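Local coordinates for glycerophosphodiester phosphodiesterase (Cytophaga hutchinsonii ATCC 33406, PDB 3CH0), which belongs to the glycerophosphoryl diester phosphodiesterase family, whose members share a TIM-barrel fold, at residues 3-8 and 252-257; 19-24 and 29-34; 123-126 and 130-133; 201-206 and 229-234; 205-210 and 215-220. All blocks are in the same frame, centred on the assembly; numbering follows the deposited sequence.

Contact 1: 3-8 and 252-257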
# COMPACT_ATOMS: atom_id res chain seq x y z
N ILE A 3 3.13 -2.97 23.00
CA ILE A 3 3.60 -1.70 22.46
C ILE A 3 2.62 -0.60 22.87
O ILE A 3 1.44 -0.68 22.58
CB ILE A 3 3.72 -1.71 20.90
CG1 ILE A 3 4.80 -2.69 20.49
CG2 ILE A 3 4.08 -0.30 20.40
CD1 ILE A 3 4.88 -2.93 18.98
N GLN A 4 3.12 0.43 23.55
CA GLN A 4 2.26 1.56 23.91
C GLN A 4 2.17 2.55 22.74
O GLN A 4 3.20 3.00 22.23
CB GLN A 4 2.81 2.27 25.16
CG GLN A 4 2.98 1.33 26.37
CD GLN A 4 1.66 0.76 26.83
OE1 GLN A 4 0.78 1.49 27.28
NE2 GLN A 4 1.51 -0.57 26.71
N VAL A 5 0.95 2.90 22.36
CA VAL A 5 0.72 3.88 21.27
C VAL A 5 -0.05 5.12 21.76
O VAL A 5 -0.98 4.97 22.57
CB VAL A 5 -0.03 3.28 20.06
CG1 VAL A 5 0.78 2.14 19.43
CG2 VAL A 5 -1.40 2.79 20.46
N PRO A 6 0.30 6.31 21.25
CA PRO A 6 -0.45 7.53 21.56
C PRO A 6 -1.85 7.51 20.99
O PRO A 6 -2.19 6.67 20.14
CB PRO A 6 0.38 8.64 20.92
CG PRO A 6 1.15 8.00 19.86
CD PRO A 6 1.43 6.61 20.33
N ALA A 7 -2.66 8.46 21.43
CA ALA A 7 -4.00 8.63 20.92
C ALA A 7 -3.94 8.90 19.42
O ALA A 7 -3.06 9.63 18.92
CB ALA A 7 -4.71 9.78 21.63
N SER A 8 -4.86 8.28 18.70
CA SER A 8 -5.01 8.50 17.27
C SER A 8 -3.87 7.96 16.42
O SER A 8 -3.77 8.35 15.27
CB SER A 8 -5.18 10.00 16.98
OG SER A 8 -6.28 10.52 17.72
N THR A 252 11.17 2.83 19.05
CA THR A 252 12.07 3.97 18.77
C THR A 252 11.32 5.05 17.99
O THR A 252 11.30 6.20 18.40
CB THR A 252 13.30 3.56 18.03
OG1 THR A 252 14.11 2.74 18.91
CG2 THR A 252 14.15 4.79 17.55
N LEU A 253 10.62 4.65 16.95
CA LEU A 253 9.89 5.65 16.17
C LEU A 253 8.76 6.36 16.93
O LEU A 253 8.56 7.57 16.75
CB LEU A 253 9.32 4.99 14.91
CG LEU A 253 10.39 4.57 13.92
CD1 LEU A 253 9.85 3.55 12.90
CD2 LEU A 253 10.99 5.83 13.24
N ILE A 254 8.02 5.62 17.73
CA ILE A 254 6.98 6.20 18.56
C ILE A 254 7.61 7.26 19.48
O ILE A 254 7.10 8.37 19.59
CB ILE A 254 6.25 5.13 19.37
CG1 ILE A 254 5.37 4.26 18.42
CG2 ILE A 254 5.39 5.79 20.50
CD1 ILE A 254 4.76 3.05 19.05
N SER A 255 8.78 6.95 20.04
CA SER A 255 9.47 7.92 20.92
C SER A 255 9.94 9.19 20.21
O SER A 255 10.12 10.24 20.83
CB SER A 255 10.68 7.26 21.61
OG SER A 255 11.84 7.13 20.76
N LEU A 256 10.15 9.14 18.91
CA LEU A 256 10.54 10.30 18.11
C LEU A 256 9.35 11.10 17.65
O LEU A 256 9.51 12.18 17.06
CB LEU A 256 11.34 9.86 16.88
CG LEU A 256 12.60 9.06 17.14
CD1 LEU A 256 13.34 8.80 15.81
CD2 LEU A 256 13.51 9.84 18.13
N GLY A 257 8.15 10.58 17.85
CA GLY A 257 6.97 11.35 17.47
C GLY A 257 6.20 10.99 16.21
O GLY A 257 5.33 11.75 15.79
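Ile-254, on the last turn of helix 247-256, packs against the irregular N-terminal segment Ile-3 to Pro-6, which runs up to strand 10-13 of the TIM barrel. The contact therefore lays the chain's start over the last helix of the chain. The CB of Ile-254 points at the segment, and from it two branches diverge. CG2, set anti to the backbone N, reaches the CD of Pro-6, at 4.0 Å, and also lies near the carbonyl of Gln-4. The other branch, CG1, extends on with chi2 at 171° and delivers CD1 into the middle of the segment. There CD1 sits 3.5 Å from Gln-4 O, 3.7 Å from Ile-3 CG2 and 4.1 Å from Val-5 CG1. No hydrogen bond crosses; on the helix side Ile-254 makes every contact, by van der Waals packing that includes the carbonyl O of Gln-4. Ile-3 leans further on Lys-247 and Ile-250 of the same helix, and Val-5 on Phe-269. The helix ends right after the contact in a Schellman motif: Gly-257, with phi at 104°, turns the chain, and its N donates to Ile-254 O at 3.0 Å.

Contact 2: 19-24 and 29-34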
# COMPACT_ATOMS: atom_id res chain seq x y z
N GLY A 19 3.71 -10.19 6.35
CA GLY A 19 4.51 -11.09 7.21
C GLY A 19 3.74 -12.34 7.63
O GLY A 19 4.37 -13.36 7.97
N LEU A 20 2.41 -12.25 7.68
CA LEU A 20 1.58 -13.32 8.21
C LEU A 20 0.91 -14.16 7.15
O LEU A 20 0.72 -15.37 7.31
CB LEU A 20 0.49 -12.71 9.09
CG LEU A 20 0.98 -11.77 10.22
CD1 LEU A 20 -0.21 -11.20 11.04
CD2 LEU A 20 2.04 -12.43 11.12
N LEU A 21 0.50 -13.51 6.05
CA LEU A 21 -0.33 -14.12 5.03
C LEU A 21 0.06 -13.57 3.67
O LEU A 21 0.64 -12.48 3.61
CB LEU A 21 -1.81 -13.82 5.27
CG LEU A 21 -2.53 -14.69 6.33
CD1 LEU A 21 -3.89 -14.10 6.64
CD2 LEU A 21 -2.69 -16.13 5.76
N PRO A 22 -0.25 -14.29 2.58
CA PRO A 22 0.07 -13.78 1.24
C PRO A 22 -0.34 -12.33 1.05
O PRO A 22 -1.46 -11.91 1.38
CB PRO A 22 -0.68 -14.72 0.32
CG PRO A 22 -0.66 -16.06 1.07
CD PRO A 22 -0.92 -15.61 2.49
N GLU A 23 0.61 -11.52 0.61
CA GLU A 23 0.36 -10.07 0.56
C GLU A 23 -0.81 -9.67 -0.32
O GLU A 23 -1.05 -10.27 -1.38
CB GLU A 23 1.61 -9.40 -0.01
CG GLU A 23 1.93 -9.65 -1.47
CD GLU A 23 3.33 -9.21 -1.81
OE1 GLU A 23 4.25 -9.86 -1.29
OE2 GLU A 23 3.46 -8.31 -2.71
N ASN A 24 -1.51 -8.63 0.08
CA ASN A 24 -2.47 -8.00 -0.82
C ASN A 24 -3.61 -8.96 -1.24
O ASN A 24 -4.21 -8.78 -2.29
CB ASN A 24 -1.77 -7.38 -2.04
CG ASN A 24 -1.18 -6.00 -1.77
OD1 ASN A 24 -1.72 -5.20 -1.00
ND2 ASN A 24 -0.05 -5.72 -2.43
N PHE A 29 -6.18 -9.12 4.21
CA PHE A 29 -6.95 -7.97 4.65
C PHE A 29 -7.92 -8.35 5.74
O PHE A 29 -8.10 -7.61 6.68
CB PHE A 29 -7.70 -7.27 3.54
CG PHE A 29 -6.77 -6.72 2.48
CD1 PHE A 29 -5.81 -5.80 2.83
CD2 PHE A 29 -6.84 -7.14 1.17
CE1 PHE A 29 -4.93 -5.30 1.89
CE2 PHE A 29 -5.93 -6.65 0.21
CZ PHE A 29 -4.98 -5.74 0.62
N THR A 30 -8.53 -9.51 5.63
CA THR A 30 -9.48 -9.98 6.66
C THR A 30 -8.79 -10.23 7.98
O THR A 30 -9.26 -9.77 9.00
CB THR A 30 -10.17 -11.26 6.19
OG1 THR A 30 -10.80 -11.07 4.91
CG2 THR A 30 -11.22 -11.73 7.23
N LYS A 31 -7.62 -10.86 7.96
CA LYS A 31 -6.81 -11.03 9.15
C LYS A 31 -6.46 -9.69 9.79
O LYS A 31 -6.56 -9.54 11.02
CB LYS A 31 -5.55 -11.83 8.81
CG LYS A 31 -4.51 -11.94 9.91
CD LYS A 31 -4.90 -12.78 11.03
CE LYS A 31 -3.74 -12.90 12.02
NZ LYS A 31 -4.17 -13.61 13.26
N ALA A 32 -5.98 -8.72 9.00
CA ALA A 32 -5.60 -7.44 9.58
C ALA A 32 -6.83 -6.76 10.20
O ALA A 32 -6.72 -6.12 11.25
CB ALA A 32 -4.95 -6.55 8.47
N LEU A 33 -7.97 -6.84 9.52
CA LEU A 33 -9.22 -6.25 10.01
C LEU A 33 -9.57 -6.86 11.38
O LEU A 33 -9.79 -6.14 12.36
CB LEU A 33 -10.36 -6.57 9.03
CG LEU A 33 -10.63 -5.66 7.84
CD1 LEU A 33 -11.10 -6.50 6.59
CD2 LEU A 33 -11.67 -4.61 8.19
N LEU A 34 -9.50 -8.17 11.44
CA LEU A 34 -9.86 -8.88 12.67
C LEU A 34 -8.85 -8.64 13.77
O LEU A 34 -9.21 -8.68 14.95
CB LEU A 34 -10.00 -10.35 12.40
CG LEU A 34 -11.19 -10.76 11.53
CD1 LEU A 34 -11.16 -12.23 11.23
CD2 LEU A 34 -12.50 -10.38 12.17
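The backbones of Leu-21 and Lys-31 run 8.3 Å apart between CA atoms, closing to 7.1 Å between the CA atoms of Asn-24 and Phe-29, where the irregular segment 19-24 turns towards helix 26-35. Two leucines meet the aliphatic part of Lys-31. Its CG stands anti to the backbone N (chi1 172°), the chain bends at chi2, and beyond that it runs straight. Leu-21 CD1 touches the base of this chain, 3.6 Å from Lys-31 CB, and Leu-20 CD1 touches it further out, 4.0 Å from Lys-31 CE. Both leucines cross the lysine at about a right angle. Segment 19-24 belongs to the loop that leads from strand 10-13 of the TIM barrel into helix 26-35, so the contact folds a strand-to-helix connection back on the helix it introduces. At the other end, Phe-29 brings CE2 and CZ obliquely to Asn-24: CE2 is 3.6 Å from Asn-24 C, and CZ is 3.7 Å from Asn-24 OD1. The amide and ring planes are 39° apart. The amide nitrogen ND2 of Asn-24 is hydrogen-bonded to Asp-43 OD2 of strand 39-46. The ring of Phe-29 also rests on Leu-40, Val-54 and Leu-120.

Contact 3: 123-126 and 130-133. With EDO (1,2-ethanediol), chain O.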
# COMPACT_ATOMS: atom_id res chain seq x y z
N THR A 123 -15.41 -6.30 1.12
CA THR A 123 -15.06 -7.14 2.26
C THR A 123 -14.84 -6.30 3.51
O THR A 123 -15.39 -6.60 4.59
CB THR A 123 -13.76 -8.00 1.98
OG1 THR A 123 -14.01 -8.88 0.89
CG2 THR A 123 -13.28 -8.79 3.23
N ALA A 124 -14.00 -5.28 3.42
CA ALA A 124 -13.66 -4.46 4.54
C ALA A 124 -14.89 -3.71 5.07
O ALA A 124 -15.07 -3.61 6.28
CB ALA A 124 -12.53 -3.48 4.16
N GLU A 125 -15.67 -3.12 4.17
CA GLU A 125 -16.84 -2.36 4.59
C GLU A 125 -17.87 -3.24 5.28
O GLU A 125 -18.58 -2.73 6.15
CB GLU A 125 -17.48 -1.65 3.41
CG GLU A 125 -16.61 -0.52 2.88
CD GLU A 125 -16.36 0.57 3.91
OE1 GLU A 125 -17.35 1.25 4.30
OE2 GLU A 125 -15.19 0.77 4.38
N LYS A 126 -18.01 -4.48 4.84
CA LYS A 126 -18.98 -5.40 5.53
C LYS A 126 -18.53 -5.63 6.98
O LYS A 126 -19.37 -5.79 7.90
CB LYS A 126 -19.06 -6.74 4.81
CG LYS A 126 -20.01 -7.75 5.47
N LYS A 130 -15.47 1.67 10.35
CA LYS A 130 -14.44 2.61 10.79
C LYS A 130 -13.05 2.37 10.15
O LYS A 130 -12.17 3.20 10.29
CB LYS A 130 -14.32 2.59 12.32
CG LYS A 130 -15.61 3.13 13.06
N ILE A 131 -12.91 1.25 9.47
CA ILE A 131 -11.61 0.92 8.84
C ILE A 131 -11.18 2.04 7.88
O ILE A 131 -11.98 2.63 7.17
CB ILE A 131 -11.65 -0.45 8.10
CG1 ILE A 131 -10.25 -0.92 7.66
CG2 ILE A 131 -12.63 -0.40 6.89
CD1 ILE A 131 -9.30 -1.24 8.81
N GLN A 132 -9.89 2.30 7.85
CA GLN A 132 -9.29 3.23 6.92
C GLN A 132 -8.45 2.46 5.88
O GLN A 132 -8.07 1.30 6.09
CB GLN A 132 -8.48 4.29 7.69
CG GLN A 132 -9.36 5.20 8.49
CD GLN A 132 -8.65 6.11 9.41
OE1 GLN A 132 -8.59 5.85 10.62
NE2 GLN A 132 -8.10 7.19 8.89
N TYR A 133 -8.16 3.15 4.77
CA TYR A 133 -7.49 2.59 3.63
C TYR A 133 -6.31 3.51 3.26
O TYR A 133 -6.46 4.73 3.26
CB TYR A 133 -8.44 2.57 2.45
CG TYR A 133 -9.70 1.80 2.64
CD1 TYR A 133 -10.84 2.39 3.23
CD2 TYR A 133 -9.80 0.49 2.22
CE1 TYR A 133 -12.00 1.65 3.41
CE2 TYR A 133 -10.98 -0.24 2.32
CZ TYR A 133 -12.07 0.34 2.98
OH TYR A 133 -13.23 -0.44 3.06
C1 EDO O . -5.20 8.38 11.52
O1 EDO O . -5.99 8.42 10.32
C2 EDO O . -5.67 7.30 12.51
O2 EDO O . -7.07 7.44 12.80
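Ile-131 and Tyr-133 pack against Ala-124 and Glu-125 where helix 117-127 of the TIM barrel turns back into strand 132-137, a helix-to-strand step of the alternating beta/alpha fold. Ile-131 comes first. Its CG2 is placed between the backbone N and the carbonyl carbon, with CG1 turned anti to N (chi1 -170°). CG2 is thereby the branch that faces the helix, 4.1 Å from Ala-124 CB and 3.8 Å from Glu-125 OE2. The rest of the side chain leads off to Leu-33 and Leu-40 on the neighbouring helix and strand. Gln-132 points the opposite way, away from the helix, and its extended side chain holds a 1,2-ethanediol with both ends of its amide: NE2 donates to the diol O1 at 2.8 Å (N-H...O angle 150°), while OE1 accepts from the diol O2 at 3.1 Å. Tyr-133 turns back to the helix. Its OH passes close to the methyl of Ala-124, with 3.3 Å to CB, and ends at Glu-125, whose chain bends at chi2 to bring the carboxylate to the phenol. The carboxylate and ring planes are 36° apart. Arg-170 NH1 makes a salt bridge to this same Glu-125 OE2 and also bonds to Ile-131 O, so one guanidinium ties the glutamate to the backbone just ahead of the strand and probably keeps it ionised. Tyr-133 OH donates to the anti lone pair of Glu-125 OE2 at 2.7 Å, the oxygen lying at the ring edge, in its plane.

Contact 4: 201-206 and 229-234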
# COMPACT_ATOMS: atom_id res chain seq x y z
N GLY A 201 17.73 13.04 0.59
CA GLY A 201 17.36 14.43 0.47
C GLY A 201 16.90 15.03 1.76
O GLY A 201 16.32 14.38 2.65
N THR A 202 17.15 16.32 1.90
CA THR A 202 16.52 17.04 2.99
C THR A 202 14.99 17.04 2.85
O THR A 202 14.45 16.90 1.73
CB THR A 202 16.99 18.51 3.08
OG1 THR A 202 16.55 19.21 1.91
CG2 THR A 202 18.54 18.57 3.18
N LEU A 203 14.30 17.20 3.97
CA LEU A 203 12.86 17.30 3.93
C LEU A 203 12.44 18.44 3.02
O LEU A 203 11.50 18.30 2.25
CB LEU A 203 12.25 17.45 5.33
CG LEU A 203 10.76 17.66 5.47
CD1 LEU A 203 10.08 16.34 5.10
CD2 LEU A 203 10.34 18.06 6.90
N LYS A 204 13.12 19.59 3.12
CA LYS A 204 12.78 20.73 2.27
C LYS A 204 12.90 20.39 0.80
O LYS A 204 12.02 20.72 0.03
CB LYS A 204 13.73 21.89 2.60
CG LYS A 204 13.53 23.12 1.74
CD LYS A 204 14.39 24.32 2.25
CE LYS A 204 14.33 25.53 1.27
N LYS A 205 13.97 19.71 0.41
CA LYS A 205 14.16 19.35 -1.00
C LYS A 205 13.16 18.26 -1.49
O LYS A 205 12.85 18.19 -2.69
CB LYS A 205 15.60 18.93 -1.31
CG LYS A 205 16.64 20.05 -1.27
CD LYS A 205 16.54 21.00 -2.45
CE LYS A 205 17.73 21.98 -2.49
NZ LYS A 205 19.05 21.27 -2.40
N GLN A 206 12.70 17.40 -0.59
CA GLN A 206 11.67 16.43 -0.95
C GLN A 206 10.33 17.17 -1.14
O GLN A 206 9.62 16.90 -2.08
CB GLN A 206 11.51 15.31 0.10
CG GLN A 206 12.77 14.43 0.28
CD GLN A 206 13.18 13.64 -0.96
OE1 GLN A 206 12.58 13.75 -2.03
NE2 GLN A 206 14.12 12.74 -0.78
N ILE A 229 10.65 14.94 11.55
CA ILE A 229 9.32 14.70 12.09
C ILE A 229 8.73 16.01 12.61
O ILE A 229 7.58 16.38 12.31
CB ILE A 229 9.39 13.69 13.23
CG1 ILE A 229 9.61 12.26 12.67
CG2 ILE A 229 8.10 13.70 14.07
CD1 ILE A 229 10.01 11.25 13.73
N ASP A 230 9.54 16.72 13.40
CA ASP A 230 9.09 17.98 14.01
C ASP A 230 8.81 19.04 12.93
O ASP A 230 7.79 19.75 13.01
CB ASP A 230 10.15 18.49 14.99
CG ASP A 230 10.24 17.67 16.23
OD1 ASP A 230 9.28 16.92 16.55
OD2 ASP A 230 11.26 17.84 16.92
N ALA A 231 9.64 19.11 11.89
CA ALA A 231 9.42 20.01 10.77
C ALA A 231 8.12 19.69 10.03
O ALA A 231 7.34 20.57 9.64
CB ALA A 231 10.63 20.04 9.82
N ALA A 232 7.89 18.39 9.80
CA ALA A 232 6.68 17.94 9.11
C ALA A 232 5.45 18.30 9.92
O ALA A 232 4.48 18.81 9.35
CB ALA A 232 6.76 16.41 8.82
N HIS A 233 5.51 18.08 11.24
CA HIS A 233 4.43 18.44 12.15
C HIS A 233 4.10 19.94 12.09
O HIS A 233 2.94 20.31 12.09
CB HIS A 233 4.76 18.03 13.57
CG HIS A 233 4.61 16.56 13.80
ND1 HIS A 233 5.09 15.90 14.92
CD2 HIS A 233 3.99 15.61 13.04
CE1 HIS A 233 4.78 14.62 14.83
NE2 HIS A 233 4.13 14.42 13.70
N LYS A 234 5.12 20.78 11.99
CA LYS A 234 4.91 22.24 11.94
C LYS A 234 4.24 22.68 10.64
O LYS A 234 3.67 23.78 10.57
CB LYS A 234 6.25 22.94 12.10
CG LYS A 234 6.86 22.72 13.46
CD LYS A 234 6.90 23.98 14.29
CE LYS A 234 7.68 23.74 15.59
NZ LYS A 234 9.02 23.08 15.36
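Leu-203, at the start of helix 203-207, reaches across to Ala-231 and Ala-232 of helix 226-234. Its conformation puts one methyl in front. CG is swung anti to the backbone N (chi1 176°), and chi2 of 71° leaves CD2 fully extended from CA, making that methyl the foremost atom. CD2 comes to 3.5 Å from Ala-231 CB, and it lies 3.8 Å from Ala-232 N. The methyl of Ala-232 is grazed more loosely, with 4.4 Å between its CB and Leu-203 CD2. Two alanines in a row thus present a low surface to a single leucine methyl, with CA atoms of Leu-203 and Ala-232 still 8.1 Å apart. The two helices are successive outer helices of the TIM barrel, separated by strand 216-219, and Leu-203 also touches Tyr-217 on that strand. Just before the leucine, Thr-202 is the N-cap of its helix. With OG1 lodged between its own backbone N and carbonyl carbon, the hydroxyl accepts from Lys-205 N at 3.0 Å along a fairly straight bond (158°), covering an amide of the first turn. On the same helix Gln-206 bends at chi2, and its NE2 bonds to Thr-199 OG1 in the loop ahead of the cap. On the far helix, His-233 carries Ile-229 O 3.3 Å above one face of its ring, offset toward the rim.

Contact 5: 205-210 and 215-220. With EDO (1,2-ethanediol), chain R; EDO (1,2-ethanediol), chain F; EDO (1,2-ethanediol), chain D; EDO (1,2-ethanediol), chain E.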
# COMPACT_ATOMS: atom_id res chain seq x y z
N LYS A 205 13.97 19.71 0.41
CA LYS A 205 14.16 19.35 -1.00
C LYS A 205 13.16 18.26 -1.49
O LYS A 205 12.85 18.19 -2.69
CB LYS A 205 15.60 18.93 -1.31
CG LYS A 205 16.64 20.05 -1.27
CD LYS A 205 16.54 21.00 -2.45
CE LYS A 205 17.73 21.98 -2.49
NZ LYS A 205 19.05 21.27 -2.40
N GLN A 206 12.70 17.40 -0.59
CA GLN A 206 11.67 16.43 -0.95
C GLN A 206 10.33 17.17 -1.14
O GLN A 206 9.62 16.90 -2.08
CB GLN A 206 11.51 15.31 0.10
CG GLN A 206 12.77 14.43 0.28
CD GLN A 206 13.18 13.64 -0.96
OE1 GLN A 206 12.58 13.75 -2.03
NE2 GLN A 206 14.12 12.74 -0.78
N LEU A 207 10.00 18.07 -0.22
CA LEU A 207 8.73 18.73 -0.29
C LEU A 207 8.65 19.71 -1.46
O LEU A 207 7.55 19.93 -1.99
CB LEU A 207 8.42 19.44 1.03
CG LEU A 207 8.19 18.56 2.26
CD1 LEU A 207 8.02 19.33 3.56
CD2 LEU A 207 7.00 17.61 2.05
N GLU A 208 9.79 20.24 -1.90
CA GLU A 208 9.80 21.13 -3.05
C GLU A 208 9.46 20.44 -4.37
O GLU A 208 9.16 21.11 -5.38
CB GLU A 208 11.15 21.87 -3.17
CG GLU A 208 11.28 22.94 -2.13
CD GLU A 208 12.66 23.57 -2.02
OE1 GLU A 208 13.59 23.14 -2.74
OE2 GLU A 208 12.76 24.51 -1.19
N LYS A 209 9.43 19.10 -4.36
CA LYS A 209 9.05 18.31 -5.53
C LYS A 209 7.52 18.31 -5.76
O LYS A 209 7.08 17.89 -6.84
CB LYS A 209 9.56 16.88 -5.40
CG LYS A 209 11.08 16.85 -5.29
CD LYS A 209 11.63 15.47 -5.02
CE LYS A 209 13.14 15.52 -4.80
NZ LYS A 209 13.62 14.14 -4.46
N LEU A 210 6.75 18.81 -4.80
CA LEU A 210 5.29 18.94 -4.92
C LEU A 210 4.91 20.40 -4.83
O LEU A 210 5.62 21.18 -4.20
CB LEU A 210 4.56 18.19 -3.78
CG LEU A 210 4.64 16.66 -3.81
CD1 LEU A 210 4.04 16.10 -2.52
CD2 LEU A 210 3.95 16.10 -5.01
N ALA A 215 -1.21 15.47 3.09
CA ALA A 215 -1.61 15.11 4.43
C ALA A 215 -0.56 14.32 5.26
O ALA A 215 -0.44 14.51 6.49
CB ALA A 215 -2.92 14.32 4.42
N VAL A 216 0.11 13.40 4.56
CA VAL A 216 1.01 12.45 5.19
C VAL A 216 2.33 12.50 4.46
O VAL A 216 2.35 12.55 3.23
CB VAL A 216 0.42 11.03 5.20
CG1 VAL A 216 1.38 10.01 5.74
CG2 VAL A 216 -0.89 10.99 5.97
N TYR A 217 3.42 12.52 5.24
CA TYR A 217 4.74 12.31 4.74
C TYR A 217 5.11 10.87 5.13
O TYR A 217 5.04 10.49 6.31
CB TYR A 217 5.72 13.31 5.36
CG TYR A 217 7.07 13.32 4.75
CD1 TYR A 217 7.29 13.88 3.49
CD2 TYR A 217 8.13 12.74 5.40
CE1 TYR A 217 8.53 13.87 2.88
CE2 TYR A 217 9.35 12.73 4.82
CZ TYR A 217 9.58 13.32 3.56
OH TYR A 217 10.81 13.33 2.92
N SER A 218 5.48 10.06 4.15
CA SER A 218 5.62 8.61 4.38
C SER A 218 6.97 8.15 3.80
O SER A 218 7.04 7.63 2.69
CB SER A 218 4.44 7.87 3.74
OG SER A 218 4.43 6.51 4.09
N PRO A 219 8.07 8.34 4.58
CA PRO A 219 9.41 7.96 4.17
C PRO A 219 9.84 6.56 4.61
O PRO A 219 9.33 6.04 5.58
CB PRO A 219 10.25 8.99 4.93
CG PRO A 219 9.53 9.08 6.24
CD PRO A 219 8.07 8.99 5.90
N ASP A 220 10.76 6.00 3.83
CA ASP A 220 11.53 4.83 4.25
C ASP A 220 12.05 5.13 5.65
O ASP A 220 12.62 6.22 5.91
CB ASP A 220 12.66 4.66 3.25
CG ASP A 220 13.44 3.39 3.42
OD1 ASP A 220 13.74 3.03 4.54
OD2 ASP A 220 13.88 2.82 2.40
C1 EDO R . 6.37 21.50 -7.87
O1 EDO R . 6.01 22.88 -7.98
C2 EDO R . 7.40 21.10 -8.92
O2 EDO R . 8.72 21.13 -8.35
C1 EDO F . 4.65 24.08 -1.00
O1 EDO F . 3.34 23.80 -0.49
C2 EDO F . 5.14 22.89 -1.82
O2 EDO F . 6.51 23.00 -2.24
C1 EDO D . 16.49 5.00 1.72
O1 EDO D . 17.17 5.76 0.71
C2 EDO D . 16.92 3.55 1.65
O2 EDO D . 16.52 2.76 2.75
C1 EDO E . 12.38 0.04 5.30
O1 EDO E . 11.56 -0.84 4.56
C2 EDO E . 13.86 -0.33 5.17
O2 EDO E . 14.44 0.28 4.01
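Within the beta-alpha-beta unit formed by strand 192-197, helix 203-207 and strand 216-219 of the TIM barrel, Tyr-217 spans the gap between the second strand and the helix, meeting Gln-206 and Leu-207. Its CG is anti to the backbone N (chi1 -171°), which carries the ring off the strand towards the helix, whose nearest CA, that of Leu-207, is 9.1 Å from its own. The phenol oxygen ends against the aliphatic root of Gln-206, 3.5 Å from CG and equally close to CB, the CB lying by the ring edge near its plane. Leu-207 arrives obliquely, CD2 4.0 Å from Tyr-217 CD1. The chain makes a type I turn from Leu-207 to Leu-210, with Leu-210 N donating to Leu-207 O at 3.1 Å. Lys-209 folds back from this turn, its NZ giving a 2.7 Å bond to Gln-206 OE1 from 36° above the carbonyl plane, not along a lone pair. 1,2-Ethanediol molecules, probably from the crystallisation liquor, lie at both ends: one donates to Glu-208 O, and two more reach the carboxylate of Asp-220, one at OD2 (2.7 Å from its O2) and another whose O2 is 2.9 Å from OD1. Asp-220 OD1 also accepts from Thr-222 N. The polar head of Gln-206 is bonded away from the tyrosine and only its CB and CG meet the phenol, so between these segments helix and strand are held by van der Waals packing and not by a directional bond.

Along the chain, contact 1 pairs the N-terminal segment with helix 247-256, and the other four fall in between: contact 2, contact 3, then contacts 4 and 5, which share Lys-205 and Gln-206. Contacts 2 and 3 have centres about 13 Å apart and touch through Thr-30 on Thr-123 and Leu-33 on Ala-124 and Ile-131. Contacts 4 and 5, centres about 7 Å apart, share helix 203-207, with Leu-203 CD1 on Tyr-217 CZ. Contact 4 also abuts contact 1, where Gly-257 O meets His-233. Contacts 2 and 4 lie about 32 Å apart, centre to centre, on opposite sides of the chain's centre. Strands of contacts 3 and 5 belong to one sheet, so these packings are spread around a single barrel.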